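Local coordinates for YdhT protein (Bacillus subtilis, PDB 3CBW) that hydrolyses internal beta-1,4-mannosidic linkages of mannan, galactomannan and glucomannan as a secreted glycoside hydrolase family 26 endo-mannanase, at residues Thr37-Leu42 with Lys331-Asn336; Leu138-Val143 with Arg147-Leu152; Trp222-Asp227 with Asp235-Ala240. The protein carries 3 engineered substitutions. One frame throughout, in Å; residues are numbered along the deposited sequence.

Interaction 1: residues Thr37-Leu42 with Lys331-Asn336; sequences TENRVL and KGEIWN
Asn39 overlaps the carboxylate of Glu333, its OD1 lying 3.4 Å from Glu333 OE2. Both atoms are acceptors, so this approach is no bond; the side chains cross at about a right angle, with amide and carboxylate planes 69° apart. Water joins the two residues instead. Water 1 donates both to Asn39 OD1 and to the backbone Glu333 O, the latter at 2.8 Å. Water 2 lies 2.7 Å from Glu333 OE1 and accepts a weak bond from Asn39 ND2. Glu333 CG stands anti to its carbonyl carbon (chi1 -60°), and the extended chain carries the carboxylate to Asn39; there OE1 also accepts from the backbone N of Asn330, which steadies the group. The apolar part of the contact is slight: Leu42 CD2 meets Ile334 CD1 at 4.5 Å, methyl to methyl. Both leucine and isoleucine are buried, whereas the polar pair is partly exposed. The contact thus places the entry to strand 41-49, the first strand of the TIM barrel, beside the turn before strand 335-336, joined by water, with Leu42 and Ile334 both packing on Trp29 of helix 21-32 and on Ile108 of strand 108-114.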
loop_
_atom_site.group_PDB
_atom_site.type_symbol
_atom_site.label_atom_id
_atom_site.label_comp_id
_atom_site.label_asym_id
_atom_site.label_seq_id
_atom_site.Cartn_x
_atom_site.Cartn_y
_atom_site.Cartn_z
ATOM N N THR A 37 -22.720 -9.256 2.448
ATOM C CA THR A 37 -22.969 -10.350 1.510
ATOM C C THR A 37 -22.548 -9.995 0.084
ATOM O O THR A 37 -22.446 -10.878 -0.773
ATOM C CB THR A 37 -24.457 -10.762 1.508
ATOM O OG1 THR A 37 -25.270 -9.623 1.203
ATOM C CG2 THR A 37 -24.851 -11.317 2.857
ATOM N N GLU A 38 -22.332 -8.705 -0.172
ATOM C CA GLU A 38 -21.884 -8.218 -1.473
ATOM C C GLU A 38 -21.145 -6.912 -1.237
ATOM O O GLU A 38 -21.148 -6.417 -0.108
ATOM C CB GLU A 38 -23.076 -8.012 -2.422
ATOM C CG GLU A 38 -24.043 -6.906 -2.030
ATOM C CD GLU A 38 -25.234 -6.843 -2.966
ATOM O OE1 GLU A 38 -25.314 -5.894 -3.779
ATOM O OE2 GLU A 38 -26.081 -7.761 -2.902
ATOM N N ASN A 39 -20.526 -6.354 -2.279
ATOM C CA ASN A 39 -19.831 -5.058 -2.159
ATOM C C ASN A 39 -18.890 -5.045 -0.958
ATOM O O ASN A 39 -18.971 -4.180 -0.082
ATOM C CB ASN A 39 -20.838 -3.903 -2.032
ATOM C CG ASN A 39 -21.371 -3.419 -3.376
ATOM O OD1 ASN A 39 -21.776 -2.261 -3.507
ATOM N ND2 ASN A 39 -21.375 -4.288 -4.371
ATOM N N ARG A 40 -17.986 -6.013 -0.932
ATOM C CA ARG A 40 -17.162 -6.261 0.250
ATOM C C ARG A 40 -15.659 -6.293 -0.020
ATOM O O ARG A 40 -14.873 -6.502 0.904
ATOM C CB ARG A 40 -17.615 -7.534 0.968
ATOM C CG ARG A 40 -17.734 -8.751 0.086
ATOM C CD ARG A 40 -18.256 -9.924 0.888
ATOM N NE ARG A 40 -17.214 -10.517 1.713
ATOM C CZ ARG A 40 -17.390 -11.580 2.489
ATOM N NH1 ARG A 40 -18.594 -12.133 2.598
ATOM N NH2 ARG A 40 -16.363 -12.089 3.149
ATOM N N VAL A 41 -15.269 -6.084 -1.278
ATOM C CA VAL A 41 -13.857 -6.016 -1.655
ATOM C C VAL A 41 -13.676 -4.803 -2.547
ATOM O O VAL A 41 -14.205 -4.774 -3.665
ATOM C CB VAL A 41 -13.375 -7.281 -2.421
ATOM C CG1 VAL A 41 -11.887 -7.177 -2.731
ATOM C CG2 VAL A 41 -13.640 -8.545 -1.638
ATOM N N LEU A 42 -12.954 -3.793 -2.064
ATOM C CA LEU A 42 -12.689 -2.628 -2.895
ATOM C C LEU A 42 -11.750 -2.978 -4.042
ATOM O O LEU A 42 -10.728 -3.624 -3.835
ATOM C CB LEU A 42 -12.075 -1.486 -2.086
ATOM C CG LEU A 42 -13.048 -0.524 -1.408
ATOM C CD1 LEU A 42 -13.841 -1.231 -0.329
ATOM C CD2 LEU A 42 -12.301 0.649 -0.812
ATOM N N LYS A 331 -15.376 2.677 -7.330
ATOM C CA LYS A 331 -15.461 4.104 -7.070
ATOM C C LYS A 331 -16.924 4.537 -7.101
ATOM O O LYS A 331 -17.672 4.158 -8.008
ATOM C CB LYS A 331 -14.671 4.866 -8.132
ATOM C CG LYS A 331 -14.392 6.320 -7.780
ATOM C CD LYS A 331 -13.795 7.065 -8.970
ATOM C CE LYS A 331 -13.291 8.458 -8.575
ATOM N NZ LYS A 331 -12.893 9.236 -9.792
ATOM N N GLY A 332 -17.319 5.317 -6.100
ATOM C CA GLY A 332 -18.698 5.807 -5.990
ATOM C C GLY A 332 -19.590 4.952 -5.102
ATOM O O GLY A 332 -20.758 5.302 -4.877
ATOM N N GLU A 333 -19.069 3.827 -4.605
ATOM C CA GLU A 333 -19.859 2.894 -3.785
ATOM C C GLU A 333 -19.448 2.876 -2.307
ATOM O O GLU A 333 -19.873 2.000 -1.550
ATOM C CB GLU A 333 -19.816 1.483 -4.375
ATOM C CG GLU A 333 -20.377 1.389 -5.780
ATOM C CD GLU A 333 -20.551 -0.050 -6.231
ATOM O OE1 GLU A 333 -19.538 -0.750 -6.413
ATOM O OE2 GLU A 333 -21.713 -0.489 -6.396
ATOM N N ILE A 334 -18.650 3.851 -1.891
ATOM C CA ILE A 334 -18.266 3.990 -0.485
ATOM C C ILE A 334 -19.374 4.775 0.207
ATOM O O ILE A 334 -19.953 4.315 1.191
ATOM C CB ILE A 334 -16.894 4.691 -0.322
ATOM C CG1 ILE A 334 -15.808 3.877 -1.039
ATOM C CG2 ILE A 334 -16.543 4.858 1.148
ATOM C CD1 ILE A 334 -14.450 4.558 -1.121
ATOM N N TRP A 335 -19.665 5.954 -0.341
ATOM C CA TRP A 335 -20.745 6.815 0.127
ATOM C C TRP A 335 -21.951 6.655 -0.779
ATOM O O TRP A 335 -21.816 6.460 -1.991
ATOM C CB TRP A 335 -20.300 8.283 0.119
ATOM C CG TRP A 335 -18.997 8.510 0.824
ATOM C CD1 TRP A 335 -17.746 8.469 0.271
ATOM C CD2 TRP A 335 -18.811 8.775 2.220
ATOM N NE1 TRP A 335 -16.795 8.706 1.238
ATOM C CE2 TRP A 335 -17.421 8.898 2.442
ATOM C CE3 TRP A 335 -19.686 8.939 3.303
ATOM C CZ2 TRP A 335 -16.883 9.167 3.708
ATOM C CZ3 TRP A 335 -19.151 9.209 4.561
ATOM C CH2 TRP A 335 -17.762 9.317 4.751
ATOM N N ASN A 336 -23.131 6.720 -0.176
ATOM C CA ASN A 336 -24.369 6.847 -0.911
ATOM C C ASN A 336 -24.832 8.287 -0.741
ATOM O O ASN A 336 -25.582 8.607 0.187
ATOM C CB ASN A 336 -25.406 5.856 -0.380
ATOM C CG ASN A 336 -26.722 5.922 -1.137
ATOM O OD1 ASN A 336 -26.800 6.485 -2.236
ATOM N ND2 ASN A 336 -27.765 5.341 -0.550
HETATM O O HOH W 1 -21.176 -0.383 -0.974
HETATM O O HOH W 2 -20.590 -3.174 -6.948
#

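Interaction 2: residues Leu138-Val143 with Arg147-Leu152; sequences LDSSTV and RLNAML. Engineered in segment 138-143: Ser141 (natural residue Ala), Val143 (natural residue Ala).
Ser140 OG is gripped by two nitrogens, the side-chain amide of Asn149 and the ammonium of Lys206 from helix 194-214. Asn149 ND2 donates to Ser140 OG over 3.0 Å, and the hydroxyl lies only 6° out of the amide plane. With CG anti to its carbonyl carbon (chi1 -73°), Asn149 extends its amide from helix 143-163 toward the preceding turn. Its ND2 makes a second bond, to water 3 at 2.7 Å, and that water donates to the backbone Ser140 O at 2.9 Å, so one amide nitrogen serves the hydroxyl directly and the carbonyl through water. The turn is type I, running from Asp139 to Thr142, and is braced by an Asx turn in which Ser141 N reaches Asp139 OD1 from above the carboxylate plane. Ser141 is engineered, and its added OG donates to Asp139 OD1 at 2.6 Å, from the same face of the carboxylate as Ser141 N. Thr142 then takes the N-cap position, its OG1 accepting from Gly145 N. In the opening turn of the helix Arg147 N donates to Val143 O at 3.0 Å. The side chain of Val143, also engineered, lays CG2 over one face of the Arg147 guanidinium, near its rim and 3.8 Å from Arg147 NH2. Extended from CG to NE, Arg147 carries its NH1 to the backbone O of Pro118 in a neighbouring loop. Between Ser140 and Asn149 the contact is thus polar and directional, while Val143 adds packing over the guanidinium. Lys206, bonded to Ser140 OG and Leu138 O, ties helix 194-214 to the turn, and its charge would probably polarise the hydroxyl.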
loop_
_atom_site.group_PDB
_atom_site.type_symbol
_atom_site.label_atom_id
_atom_site.label_comp_id
_atom_site.label_asym_id
_atom_site.label_seq_id
_atom_site.Cartn_x
_atom_site.Cartn_y
_atom_site.Cartn_z
ATOM N N LEU A 138 19.244 4.346 10.872
ATOM C CA LEU A 138 18.329 4.503 12.003
ATOM C C LEU A 138 18.735 5.613 12.953
ATOM O O LEU A 138 17.922 6.078 13.756
ATOM C CB LEU A 138 18.214 3.188 12.771
ATOM C CG LEU A 138 17.487 2.090 12.000
ATOM C CD1 LEU A 138 17.664 0.765 12.692
ATOM C CD2 LEU A 138 16.011 2.430 11.889
ATOM N N ASP A 139 19.989 6.035 12.849
ATOM C CA ASP A 139 20.594 6.988 13.764
ATOM C C ASP A 139 20.540 8.357 13.111
ATOM O O ASP A 139 21.274 8.627 12.165
ATOM C CB ASP A 139 22.035 6.544 14.047
ATOM C CG ASP A 139 22.803 7.496 14.952
ATOM O OD1 ASP A 139 22.316 8.609 15.254
ATOM O OD2 ASP A 139 23.926 7.112 15.335
ATOM N N SER A 140 19.660 9.217 13.625
ATOM C CA SER A 140 19.422 10.543 13.046
ATOM C C SER A 140 20.661 11.446 13.018
ATOM O O SER A 140 20.679 12.457 12.316
ATOM C CB SER A 140 18.266 11.246 13.768
ATOM O OG SER A 140 17.029 10.618 13.466
ATOM N N SER A 141 21.693 11.065 13.766
ATOM C CA SER A 141 22.930 11.842 13.844
ATOM C C SER A 141 23.969 11.519 12.755
ATOM O O SER A 141 24.982 12.206 12.654
ATOM C CB SER A 141 23.560 11.706 15.238
ATOM O OG SER A 141 24.200 10.450 15.401
ATOM N N THR A 142 23.735 10.489 11.938
ATOM C CA THR A 142 24.704 10.125 10.891
ATOM C C THR A 142 24.311 10.748 9.560
ATOM O O THR A 142 23.182 11.219 9.399
ATOM C CB THR A 142 24.793 8.605 10.675
ATOM O OG1 THR A 142 23.542 8.129 10.150
ATOM C CG2 THR A 142 25.127 7.893 11.965
ATOM N N VAL A 143 25.222 10.743 8.594
ATOM C CA VAL A 143 24.864 11.214 7.256
ATOM C C VAL A 143 23.713 10.378 6.670
ATOM O O VAL A 143 22.819 10.921 6.022
ATOM C CB VAL A 143 26.072 11.279 6.285
ATOM C CG1 VAL A 143 26.624 9.895 5.965
ATOM C CG2 VAL A 143 25.687 12.026 5.006
ATOM N N ARG A 147 19.980 11.727 5.628
ATOM C CA ARG A 147 19.417 11.489 4.294
ATOM C C ARG A 147 18.018 10.893 4.415
ATOM O O ARG A 147 17.088 11.319 3.717
ATOM C CB ARG A 147 20.311 10.545 3.497
ATOM C CG ARG A 147 21.580 11.170 2.951
ATOM C CD ARG A 147 22.399 10.054 2.343
ATOM N NE ARG A 147 23.748 10.464 1.978
ATOM C CZ ARG A 147 24.825 9.693 2.080
ATOM N NH1 ARG A 147 24.749 8.458 2.577
ATOM N NH2 ARG A 147 26.003 10.187 1.717
ATOM N N LEU A 148 17.864 9.925 5.312
ATOM C CA LEU A 148 16.526 9.364 5.538
ATOM C C LEU A 148 15.543 10.461 5.952
ATOM O O LEU A 148 14.468 10.615 5.353
ATOM C CB LEU A 148 16.543 8.250 6.588
ATOM C CG LEU A 148 15.159 7.686 6.949
ATOM C CD1 LEU A 148 14.477 7.008 5.750
ATOM C CD2 LEU A 148 15.279 6.719 8.106
ATOM N N ASN A 149 15.929 11.261 6.946
ATOM C CA ASN A 149 15.043 12.303 7.438
ATOM C C ASN A 149 14.713 13.380 6.411
ATOM O O ASN A 149 13.598 13.892 6.403
ATOM C CB ASN A 149 15.575 12.883 8.744
ATOM C CG ASN A 149 15.401 11.927 9.903
ATOM O OD1 ASN A 149 14.501 11.078 9.893
ATOM N ND2 ASN A 149 16.248 12.063 10.915
ATOM N N ALA A 150 15.650 13.680 5.510
ATOM C CA ALA A 150 15.378 14.610 4.414
ATOM C C ALA A 150 14.274 14.089 3.495
ATOM O O ALA A 150 13.392 14.841 3.059
ATOM C CB ALA A 150 16.644 14.902 3.615
ATOM N N MET A 151 14.317 12.795 3.192
ATOM C CA MET A 151 13.239 12.178 2.411
ATOM C C MET A 151 11.917 12.205 3.173
ATOM O O MET A 151 10.876 12.562 2.626
ATOM C CB MET A 151 13.586 10.732 2.047
ATOM C CG MET A 151 14.751 10.559 1.041
ATOM S SD MET A 151 14.985 8.840 0.366
ATOM C CE MET A 151 15.336 7.938 1.891
ATOM N N LEU A 152 11.959 11.809 4.437
ATOM C CA LEU A 152 10.735 11.757 5.226
ATOM C C LEU A 152 10.098 13.138 5.339
ATOM O O LEU A 152 8.878 13.260 5.309
ATOM C CB LEU A 152 10.998 11.172 6.614
ATOM C CG LEU A 152 11.551 9.736 6.671
ATOM C CD1 LEU A 152 11.647 9.265 8.112
ATOM C CD2 LEU A 152 10.714 8.768 5.838
HETATM O O HOH W 3 18.361 13.771 11.066
#

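Interaction 3: residues Trp222-Asp227 with Asp235-Ala240; sequences WVYSPD and DFYPGA
Tyr224 and Tyr237 form a T-shaped pair at the end of strand 220-224, the fifth strand of the (beta/alpha)8 TIM barrel. The edge of Tyr237 points at the face of Tyr224, with centroids 5.5 Å apart and planes at 72°. Contact falls near the rim, where Tyr237 CD1 sits 4.0 Å from Tyr224 CD2. Pro226 CD lies over the opposite face of Tyr224, also toward the rim, so the phenol ring sits between its own chain and the loop that returns toward strand 245-252. Swinging CG anti to the backbone nitrogen (chi1 167°) sends the Tyr224 ring out from the strand into that loop. Pro238 approaches obliquely, its CD 3.9 Å from Tyr224 CD1. Phe236 crosses Tyr224 at about a right angle and touches it through CB alone among its side-chain atoms, while its ring turns off to pack edge-to-face with Tyr200 of helix 194-214. Tyr224 thereby joins the barrel wall to the loop in a largely buried cluster; its side chain lies about 8 Å from that of His175, which by similarity helps position the catalytic nucleophile. Tyr224 OH is hydrogen-bonded to Lys233 O farther back in the loop. Tyr237 N also lies 3.2 Å from Tyr224 OH, but at an angle too poor for a hydrogen bond.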
loop_
_atom_site.group_PDB
_atom_site.type_symbol
_atom_site.label_atom_id
_atom_site.label_comp_id
_atom_site.label_asym_id
_atom_site.label_seq_id
_atom_site.Cartn_x
_atom_site.Cartn_y
_atom_site.Cartn_z
ATOM N N TRP A 222 -2.270 2.913 8.241
ATOM C CA TRP A 222 -0.958 2.297 8.080
ATOM C C TRP A 222 -1.050 0.860 7.590
ATOM O O TRP A 222 -1.729 0.028 8.217
ATOM C CB TRP A 222 -0.204 2.376 9.415
ATOM C CG TRP A 222 0.190 3.785 9.714
ATOM C CD1 TRP A 222 -0.608 4.768 10.223
ATOM C CD2 TRP A 222 1.456 4.384 9.446
ATOM N NE1 TRP A 222 0.098 5.942 10.312
ATOM C CE2 TRP A 222 1.368 5.735 9.842
ATOM C CE3 TRP A 222 2.672 3.903 8.946
ATOM C CZ2 TRP A 222 2.446 6.616 9.744
ATOM C CZ3 TRP A 222 3.745 4.784 8.849
ATOM C CH2 TRP A 222 3.619 6.126 9.227
ATOM N N VAL A 223 -0.363 0.569 6.481
ATOM C CA VAL A 223 -0.485 -0.735 5.810
ATOM C C VAL A 223 0.854 -1.475 5.835
ATOM O O VAL A 223 1.871 -0.929 5.406
ATOM C CB VAL A 223 -0.988 -0.564 4.356
ATOM C CG1 VAL A 223 -1.216 -1.909 3.669
ATOM C CG2 VAL A 223 -2.269 0.294 4.320
ATOM N N TYR A 224 0.836 -2.724 6.314
ATOM C CA TYR A 224 2.016 -3.605 6.397
ATOM C C TYR A 224 1.868 -4.660 5.319
ATOM O O TYR A 224 0.904 -5.434 5.359
ATOM C CB TYR A 224 2.024 -4.245 7.785
ATOM C CG TYR A 224 2.965 -5.417 7.972
ATOM C CD1 TYR A 224 4.340 -5.211 8.149
ATOM C CD2 TYR A 224 2.482 -6.728 8.009
ATOM C CE1 TYR A 224 5.210 -6.274 8.327
ATOM C CE2 TYR A 224 3.364 -7.803 8.182
ATOM C CZ TYR A 224 4.714 -7.559 8.347
ATOM O OH TYR A 224 5.591 -8.598 8.530
ATOM N N SER A 225 2.827 -4.721 4.391
ATOM C CA SER A 225 2.644 -5.503 3.165
ATOM C C SER A 225 3.857 -6.354 2.768
ATOM O O SER A 225 4.609 -6.005 1.854
ATOM C CB SER A 225 2.206 -4.597 2.002
ATOM O OG SER A 225 3.117 -3.533 1.780
ATOM N N PRO A 226 4.032 -7.514 3.427
ATOM C CA PRO A 226 5.030 -8.466 2.955
ATOM C C PRO A 226 4.704 -9.023 1.568
ATOM O O PRO A 226 3.552 -8.958 1.099
ATOM C CB PRO A 226 4.942 -9.594 3.973
ATOM C CG PRO A 226 3.624 -9.424 4.669
ATOM C CD PRO A 226 3.303 -7.986 4.620
ATOM N N ASP A 227 5.727 -9.567 0.922
ATOM C CA ASP A 227 5.563 -10.274 -0.336
ATOM C C ASP A 227 5.039 -11.693 -0.097
ATOM O O ASP A 227 5.545 -12.414 0.768
ATOM C CB ASP A 227 6.916 -10.350 -1.031
ATOM C CG ASP A 227 6.788 -10.664 -2.481
ATOM O OD1 ASP A 227 6.657 -9.700 -3.258
ATOM O OD2 ASP A 227 6.804 -11.863 -2.838
ATOM N N ASP A 235 7.141 -12.227 10.730
ATOM C CA ASP A 235 8.296 -11.941 11.573
ATOM C C ASP A 235 8.631 -10.454 11.587
ATOM O O ASP A 235 9.131 -9.945 12.581
ATOM C CB ASP A 235 9.518 -12.766 11.145
ATOM C CG ASP A 235 9.371 -14.250 11.460
ATOM O OD1 ASP A 235 8.491 -14.631 12.256
ATOM O OD2 ASP A 235 10.158 -15.041 10.903
ATOM N N PHE A 236 8.325 -9.761 10.496
ATOM C CA PHE A 236 8.633 -8.346 10.370
ATOM C C PHE A 236 7.565 -7.420 10.948
ATOM O O PHE A 236 7.718 -6.213 10.909
ATOM C CB PHE A 236 8.850 -8.014 8.900
ATOM C CG PHE A 236 10.114 -8.583 8.323
ATOM C CD1 PHE A 236 11.304 -7.879 8.427
ATOM C CD2 PHE A 236 10.100 -9.792 7.646
ATOM C CE1 PHE A 236 12.470 -8.383 7.886
ATOM C CE2 PHE A 236 11.254 -10.296 7.110
ATOM C CZ PHE A 236 12.441 -9.589 7.230
ATOM N N TYR A 237 6.497 -7.987 11.486
ATOM C CA TYR A 237 5.374 -7.174 11.950
ATOM C C TYR A 237 5.822 -6.300 13.110
ATOM O O TYR A 237 6.290 -6.811 14.113
ATOM C CB TYR A 237 4.276 -8.103 12.416
ATOM C CG TYR A 237 2.994 -7.466 12.861
ATOM C CD1 TYR A 237 2.222 -6.698 11.990
ATOM C CD2 TYR A 237 2.506 -7.700 14.144
ATOM C CE1 TYR A 237 1.009 -6.155 12.395
ATOM C CE2 TYR A 237 1.300 -7.172 14.557
ATOM C CZ TYR A 237 0.558 -6.407 13.677
ATOM O OH TYR A 237 -0.645 -5.908 14.088
ATOM N N PRO A 238 5.717 -4.965 12.970
ATOM C CA PRO A 238 6.251 -4.113 14.024
ATOM C C PRO A 238 5.393 -4.050 15.284
ATOM O O PRO A 238 5.884 -3.607 16.325
ATOM C CB PRO A 238 6.338 -2.748 13.351
ATOM C CG PRO A 238 5.267 -2.763 12.341
ATOM C CD PRO A 238 5.212 -4.185 11.828
ATOM N N GLY A 239 4.141 -4.494 15.195
ATOM C CA GLY A 239 3.248 -4.511 16.350
ATOM C C GLY A 239 1.913 -3.865 16.070
ATOM O O GLY A 239 1.769 -3.043 15.148
ATOM N N ALA A 240 0.938 -4.215 16.906
ATOM C CA ALA A 240 -0.444 -3.781 16.714
ATOM C C ALA A 240 -0.632 -2.281 16.820
ATOM O O ALA A 240 -1.610 -1.747 16.295
ATOM C CB ALA A 240 -1.369 -4.482 17.700
#

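How the interactions relate
All three contacts belong to the one family 26 TIM barrel. Interaction 1 brings together chain regions 289 residues apart, near the two ends of the barrel sequence; interactions 2 and 3 follow one another within that span, both local, interaction 2 between a turn and the helix it starts, interaction 3 across a loop. Interactions 1 and 2 lie on opposite sides of the chain's centre, their own centres 40 Å apart. Interaction 3, the most central, lies 26 Å from interaction 1 and 22 Å from interaction 2 between centres, near residues catalytic by similarity. Interactions 1 and 3 share the parallel barrel sheet, whereas helix 194-214 of the outer layer is a neighbour of both interactions 2 and 3.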